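Local coordinates for protein multisubunit Na+/H+ antiporter, F subunit (Anoxybacillus flavithermus, PDB 6Z16) that probably serves as a small membrane-embedded subunit of a multisubunit sodium/proton antiporter, built from three transmembrane helices, at residues 19-24 against 32-37; 43-48 against 59-64. All blocks are in the same frame, centred on the assembly; numbering follows the deposited sequence.

Contact 1 of 2, residues 19-24 against 32-37; sequences YRVVKG and IALDAM. With PTY (phosphatidylethanolamine), chain B.
V21 and A33 meet where helix 3-22 and helix 27-52, the two arms of a transmembrane helical hairpin, pack close to their connecting turn, and their CA atoms are 5.5 Å apart. The small A33 allows this approach: its CB lies 3.9 Å from V21 CB. The shaft of R20 passes more loosely beside the same methyl, R20 CG to A33 CB 4.3 Å, before its guanidinium leads away to weak hydrogen bonds with the backbone of a neighbouring antiporter subunit. V21 divides its branches between two partners. With CG2 anti to the backbone N, that methyl meets the branch point of L34, V21 CG2 to L34 CG 3.7 Å, the two side chains lying roughly perpendicular, while CG1 meets the methyl end of M37 less closely, V21 CG1 to M37 CE at 4.1 Å. Against this protein side stands the lipid side, where one acyl chain of phosphatidylethanolamine runs past L34 and M37. L34 turns both methyls to it, CD1 resting near C17 and CD2 near C22. Further along, the bend at the end of M37 sends CE back to V21 and leaves the sulfur facing lipid, with M37 SD 3.7 Å from C29 of the phosphatidylethanolamine.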
loop_
_atom_site.group_PDB
_atom_site.type_symbol
_atom_site.label_atom_id
_atom_site.label_comp_id
_atom_site.label_asym_id
_atom_site.label_seq_id
_atom_site.Cartn_x
_atom_site.Cartn_y
_atom_site.Cartn_z
ATOM N N TYR F 19 36.484 -7.307 35.206
ATOM C CA TYR F 19 37.094 -6.793 36.426
ATOM C C TYR F 19 36.081 -6.037 37.267
ATOM O O TYR F 19 36.130 -6.087 38.499
ATOM C CB TYR F 19 38.292 -5.894 36.112
ATOM C CG TYR F 19 38.905 -5.315 37.367
ATOM C CD1 TYR F 19 39.650 -6.110 38.221
ATOM C CD2 TYR F 19 38.707 -3.982 37.716
ATOM C CE1 TYR F 19 40.192 -5.597 39.380
ATOM C CE2 TYR F 19 39.245 -3.462 38.875
ATOM C CZ TYR F 19 39.987 -4.273 39.700
ATOM O OH TYR F 19 40.531 -3.758 40.850
ATOM N N ARG F 20 35.147 -5.349 36.626
ATOM C CA ARG F 20 34.107 -4.708 37.419
ATOM C C ARG F 20 33.056 -5.701 37.920
ATOM O O ARG F 20 32.449 -5.460 38.968
ATOM C CB ARG F 20 33.484 -3.563 36.615
ATOM C CG ARG F 20 32.398 -2.744 37.313
ATOM C CD ARG F 20 32.848 -2.253 38.678
ATOM N NE ARG F 20 34.093 -1.503 38.645
ATOM C CZ ARG F 20 34.785 -1.188 39.727
ATOM N NH1 ARG F 20 35.913 -0.511 39.628
ATOM N NH2 ARG F 20 34.328 -1.538 40.915
ATOM N N VAL F 21 32.852 -6.834 37.244
ATOM C CA VAL F 21 31.884 -7.788 37.783
ATOM C C VAL F 21 32.494 -8.623 38.912
ATOM O O VAL F 21 31.754 -9.122 39.767
ATOM C CB VAL F 21 31.276 -8.683 36.680
ATOM C CG1 VAL F 21 32.177 -9.820 36.286
ATOM C CG2 VAL F 21 29.925 -9.221 37.093
ATOM N N VAL F 22 33.823 -8.753 38.977
ATOM C CA VAL F 22 34.436 -9.461 40.103
ATOM C C VAL F 22 34.360 -8.620 41.375
ATOM O O VAL F 22 33.749 -9.022 42.369
ATOM C CB VAL F 22 35.884 -9.857 39.778
ATOM C CG1 VAL F 22 36.573 -10.385 41.018
ATOM C CG2 VAL F 22 35.895 -10.921 38.716
ATOM N N LYS F 23 34.975 -7.439 41.359
ATOM C CA LYS F 23 34.905 -6.529 42.496
ATOM C C LYS F 23 33.642 -5.687 42.433
ATOM O O LYS F 23 32.689 -6.038 41.735
ATOM C CB LYS F 23 36.138 -5.631 42.563
ATOM C CG LYS F 23 37.386 -6.346 43.036
ATOM C CD LYS F 23 38.593 -5.424 43.071
ATOM C CE LYS F 23 38.790 -4.785 44.445
ATOM N NZ LYS F 23 37.787 -3.733 44.784
ATOM N N GLY F 24 33.599 -4.602 43.194
ATOM C CA GLY F 24 32.445 -3.741 43.188
ATOM C C GLY F 24 31.504 -4.176 44.279
ATOM O O GLY F 24 30.967 -5.285 44.247
ATOM N N ILE F 32 25.307 -4.193 35.833
ATOM C CA ILE F 32 25.597 -3.328 34.689
ATOM C C ILE F 32 26.818 -3.833 33.932
ATOM O O ILE F 32 26.872 -3.747 32.693
ATOM C CB ILE F 32 25.782 -1.871 35.148
ATOM C CG1 ILE F 32 24.558 -1.391 35.896
ATOM C CG2 ILE F 32 25.857 -0.948 33.969
ATOM C CD1 ILE F 32 24.778 -0.101 36.633
ATOM N N ALA F 33 27.787 -4.417 34.646
ATOM C CA ALA F 33 28.941 -5.015 33.988
ATOM C C ALA F 33 28.547 -6.223 33.143
ATOM O O ALA F 33 29.063 -6.399 32.035
ATOM C CB ALA F 33 29.986 -5.401 35.028
ATOM N N LEU F 34 27.615 -7.048 33.632
ATOM C CA LEU F 34 27.161 -8.193 32.840
ATOM C C LEU F 34 26.357 -7.757 31.619
ATOM O O LEU F 34 26.467 -8.370 30.547
ATOM C CB LEU F 34 26.342 -9.141 33.710
ATOM C CG LEU F 34 27.180 -9.942 34.698
ATOM C CD1 LEU F 34 26.316 -10.685 35.688
ATOM C CD2 LEU F 34 28.071 -10.900 33.933
ATOM N N ASP F 35 25.553 -6.697 31.763
ATOM C CA ASP F 35 24.801 -6.148 30.633
ATOM C C ASP F 35 25.739 -5.646 29.537
ATOM O O ASP F 35 25.580 -5.987 28.351
ATOM C CB ASP F 35 23.901 -5.017 31.128
ATOM C CG ASP F 35 22.843 -4.610 30.114
ATOM O OD1 ASP F 35 22.777 -5.201 29.015
ATOM O OD2 ASP F 35 22.059 -3.691 30.428
ATOM N N ALA F 36 26.736 -4.846 29.923
ATOM C CA ALA F 36 27.704 -4.345 28.956
ATOM C C ALA F 36 28.558 -5.461 28.372
ATOM O O ALA F 36 28.968 -5.382 27.210
ATOM C CB ALA F 36 28.589 -3.299 29.609
ATOM N N MET F 37 28.800 -6.517 29.150
ATOM C CA MET F 37 29.570 -7.653 28.666
ATOM C C MET F 37 28.801 -8.420 27.601
ATOM O O MET F 37 29.381 -8.864 26.602
ATOM C CB MET F 37 29.904 -8.550 29.850
ATOM C CG MET F 37 30.978 -9.564 29.628
ATOM S SD MET F 37 31.120 -10.526 31.139
ATOM C CE MET F 37 31.591 -9.248 32.291
HETATM C C1 PTY B . 28.895 -12.361 41.502
HETATM C C2 PTY B . 25.811 -10.655 47.647
HETATM C C3 PTY B . 26.792 -10.524 46.460
HETATM O O4 PTY B . 30.091 -13.170 41.447
HETATM C C5 PTY B . 28.727 -13.346 43.825
HETATM C C6 PTY B . 28.215 -12.327 42.845
HETATM O O7 PTY B . 26.823 -12.653 42.554
HETATM C C8 PTY B . 26.000 -11.650 42.212
HETATM O O10 PTY B . 26.301 -10.490 42.261
HETATM C C11 PTY B . 24.666 -12.182 41.778
HETATM C C12 PTY B . 23.813 -11.184 41.013
HETATM C C13 PTY B . 24.372 -10.817 39.653
HETATM C C14 PTY B . 24.474 -11.985 38.693
HETATM C C15 PTY B . 23.152 -12.672 38.400
HETATM C C16 PTY B . 23.274 -13.792 37.381
HETATM C C17 PTY B . 23.695 -13.322 36.006
HETATM C C18 PTY B . 24.282 -14.408 35.128
HETATM C C19 PTY B . 25.072 -13.836 33.973
HETATM C C20 PTY B . 25.873 -14.840 33.175
HETATM C C21 PTY B . 26.863 -14.170 32.239
HETATM C C22 PTY B . 26.251 -13.047 31.411
HETATM C C23 PTY B . 27.236 -12.349 30.491
HETATM C C24 PTY B . 27.961 -13.299 29.561
HETATM C C25 PTY B . 28.987 -12.628 28.669
HETATM C C26 PTY B . 29.915 -13.597 27.959
HETATM C C27 PTY B . 31.338 -13.585 28.488
HETATM C C28 PTY B . 31.493 -14.119 29.891
HETATM C C29 PTY B . 32.795 -13.718 30.527
HETATM C C30 PTY B . 31.257 -12.542 41.601
HETATM C C31 PTY B . 32.349 -13.272 40.888
HETATM O O30 PTY B . 31.389 -11.511 42.199
HETATM C C32 PTY B . 32.016 -13.445 39.412
HETATM C C33 PTY B . 33.040 -14.278 38.673
HETATM C C34 PTY B . 32.730 -14.490 37.203
HETATM C C35 PTY B . 33.784 -15.326 36.501
HETATM C C36 PTY B . 33.645 -15.386 34.993
HETATM C C37 PTY B . 34.876 -15.954 34.309
HETATM C C38 PTY B . 34.893 -15.764 32.808
HETATM C C39 PTY B . 36.254 -16.021 32.187
HETATM C C40 PTY B . 36.378 -15.549 30.747
HETATM C C41 PTY B . 35.400 -16.205 29.790
HETATM C C42 PTY B . 35.326 -15.518 28.438
HETATM C C43 PTY B . 34.186 -15.990 27.565
HETATM C C44 PTY B . 33.978 -15.134 26.338
HETATM P P1 PTY B . 28.601 -12.493 46.392
HETATM O O11 PTY B . 27.172 -11.871 46.077
HETATM O O12 PTY B . 29.387 -11.432 47.154
HETATM O O13 PTY B . 28.483 -13.794 47.080
HETATM O O14 PTY B . 29.307 -12.651 44.949
HETATM N N1 PTY B . 25.245 -9.338 47.953
#

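Contact 2 of 2, residues 43-48 against 59-64; sequences GIVAIV and DVILLI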
loop_
_atom_site.group_PDB
_atom_site.type_symbol
_atom_site.label_atom_id
_atom_site.label_comp_id
_atom_site.label_asym_id
_atom_site.label_seq_id
_atom_site.Cartn_x
_atom_site.Cartn_y
_atom_site.Cartn_z
ATOM N N GLY F 43 28.823 -7.398 19.805
ATOM C CA GLY F 43 29.779 -6.772 18.899
ATOM C C GLY F 43 30.840 -7.724 18.377
ATOM O O GLY F 43 31.232 -7.653 17.205
ATOM N N ILE F 44 31.320 -8.620 19.245
ATOM C CA ILE F 44 32.296 -9.630 18.840
ATOM C C ILE F 44 31.697 -10.567 17.799
ATOM O O ILE F 44 32.365 -10.941 16.825
ATOM C CB ILE F 44 32.812 -10.391 20.078
ATOM C CG1 ILE F 44 33.618 -9.452 20.968
ATOM C CG2 ILE F 44 33.683 -11.573 19.699
ATOM C CD1 ILE F 44 33.957 -10.029 22.296
ATOM N N VAL F 45 30.416 -10.917 17.960
ATOM C CA VAL F 45 29.745 -11.776 16.984
ATOM C C VAL F 45 29.601 -11.064 15.640
ATOM O O VAL F 45 29.813 -11.670 14.582
ATOM C CB VAL F 45 28.391 -12.255 17.539
ATOM C CG1 VAL F 45 27.599 -13.007 16.487
ATOM C CG2 VAL F 45 28.617 -13.163 18.715
ATOM N N ALA F 46 29.304 -9.756 15.666
ATOM C CA ALA F 46 29.228 -8.979 14.425
ATOM C C ALA F 46 30.569 -8.928 13.694
ATOM O O ALA F 46 30.629 -9.109 12.466
ATOM C CB ALA F 46 28.740 -7.564 14.726
ATOM N N ILE F 47 31.662 -8.731 14.430
ATOM C CA ILE F 47 32.957 -8.605 13.767
ATOM C C ILE F 47 33.468 -9.962 13.286
ATOM O O ILE F 47 34.053 -10.069 12.200
ATOM C CB ILE F 47 33.953 -7.880 14.688
ATOM C CG1 ILE F 47 33.488 -6.444 14.871
ATOM C CG2 ILE F 47 35.348 -7.849 14.107
ATOM C CD1 ILE F 47 34.299 -5.669 15.832
ATOM N N VAL F 48 33.199 -11.035 14.036
ATOM C CA VAL F 48 33.634 -12.344 13.558
ATOM C C VAL F 48 32.743 -12.828 12.414
ATOM O O VAL F 48 33.190 -13.619 11.577
ATOM C CB VAL F 48 33.706 -13.354 14.724
ATOM C CG1 VAL F 48 32.335 -13.800 15.177
ATOM C CG2 VAL F 48 34.587 -14.541 14.371
ATOM N N ASP F 59 20.975 -12.838 13.465
ATOM C CA ASP F 59 19.923 -13.228 14.390
ATOM C C ASP F 59 20.475 -13.449 15.785
ATOM O O ASP F 59 19.790 -13.171 16.773
ATOM C CB ASP F 59 19.246 -14.499 13.886
ATOM C CG ASP F 59 18.489 -14.283 12.595
ATOM O OD1 ASP F 59 17.967 -13.167 12.384
ATOM O OD2 ASP F 59 18.420 -15.232 11.785
ATOM N N VAL F 60 21.722 -13.919 15.875
ATOM C CA VAL F 60 22.407 -14.053 17.155
ATOM C C VAL F 60 22.602 -12.685 17.799
ATOM O O VAL F 60 22.462 -12.538 19.014
ATOM C CB VAL F 60 23.744 -14.796 16.954
ATOM C CG1 VAL F 60 24.489 -14.967 18.256
ATOM C CG2 VAL F 60 23.520 -16.142 16.280
ATOM N N ILE F 61 22.857 -11.654 16.990
ATOM C CA ILE F 61 23.103 -10.312 17.520
ATOM C C ILE F 61 21.829 -9.718 18.104
ATOM O O ILE F 61 21.812 -9.224 19.245
ATOM C CB ILE F 61 23.682 -9.413 16.418
ATOM C CG1 ILE F 61 25.029 -9.956 15.964
ATOM C CG2 ILE F 61 23.789 -7.975 16.894
ATOM C CD1 ILE F 61 25.490 -9.361 14.696
ATOM N N LEU F 62 20.733 -9.776 17.339
ATOM C CA LEU F 62 19.470 -9.268 17.874
ATOM C C LEU F 62 18.954 -10.131 19.023
ATOM O O LEU F 62 18.316 -9.613 19.954
ATOM C CB LEU F 62 18.439 -9.149 16.752
ATOM C CG LEU F 62 17.065 -8.576 17.098
ATOM C CD1 LEU F 62 17.202 -7.248 17.799
ATOM C CD2 LEU F 62 16.264 -8.398 15.832
ATOM N N LEU F 63 19.306 -11.421 19.023
ATOM C CA LEU F 63 18.966 -12.302 20.131
ATOM C C LEU F 63 19.713 -11.920 21.401
ATOM O O LEU F 63 19.131 -11.922 22.489
ATOM C CB LEU F 63 19.278 -13.744 19.753
ATOM C CG LEU F 63 18.747 -14.771 20.741
ATOM C CD1 LEU F 63 17.245 -14.799 20.661
ATOM C CD2 LEU F 63 19.318 -16.124 20.476
ATOM N N ILE F 64 21.005 -11.606 21.286
ATOM C CA ILE F 64 21.791 -11.190 22.446
ATOM C C ILE F 64 21.253 -9.881 23.011
ATOM O O ILE F 64 21.158 -9.714 24.235
ATOM C CB ILE F 64 23.283 -11.098 22.070
ATOM C CG1 ILE F 64 23.872 -12.489 21.880
ATOM C CG2 ILE F 64 24.069 -10.406 23.134
ATOM C CD1 ILE F 64 25.191 -12.472 21.184
#
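The chi1 of V45, 173°, sets CG1 anti to its backbone N, and V60 adopts the same setting (chi1 -180°); I61 instead has CG1 anti to its carbonyl carbon, with the chain extended beyond it. From these positions V45 CG1 faces both V60 and I61, 4.1 Å from V60 CG1 and 4.0 Å from I61 CG1. The two valine side chains meet roughly perpendicular, whereas those of V45 and I61 lie alongside, pointing opposite ways. I61 reaches further: its terminal CD1 comes to rest on A46, 3.7 Å from A46 CB, and lies almost as near the CA of that alanine. Here a short side chain on one helix accommodates a long one from the other. The second branch of V45 serves a different neighbour, CG2 standing 4.3 Å from I64 CD1, one helical turn beyond V60. Contact is therefore purely apolar, and all five participating residues are buried. Other chains of the assembly extend this packing: L703 of one neighbouring subunit lies against V60 and I64, and L56 of another covers both A46 and I61. On the far side of helix 27-52, I44 and I47 lean on helix 3-22, placing the middle helix between its two partners. The local axes run 9.2 Å apart at 173°, a nearly antiparallel pairing of successive transmembrane helices, as in a membrane-spanning helical hairpin.

Overall arrangement
Helix 27-52 supplies one side of both interfaces, illustrating how a central transmembrane helix can join two flanking ones. Contact 1 ties it to helix 3-22 and contact 2 to helix 58-79; their centres are 20 Å apart, on opposite sides of the chain's centre, and their nearest atoms are still about 6 Å from each other. They also differ in their relation to lipid. In contact 1, residues of both helices line a phosphatidylethanolamine pocket, whereas residues of neighbouring subunits pack on contact 2. Even so, I44, within segment 43-48, belongs to another phosphatidylethanolamine pocket, and the side chain of I64 is about 8 Å from a bound lipid.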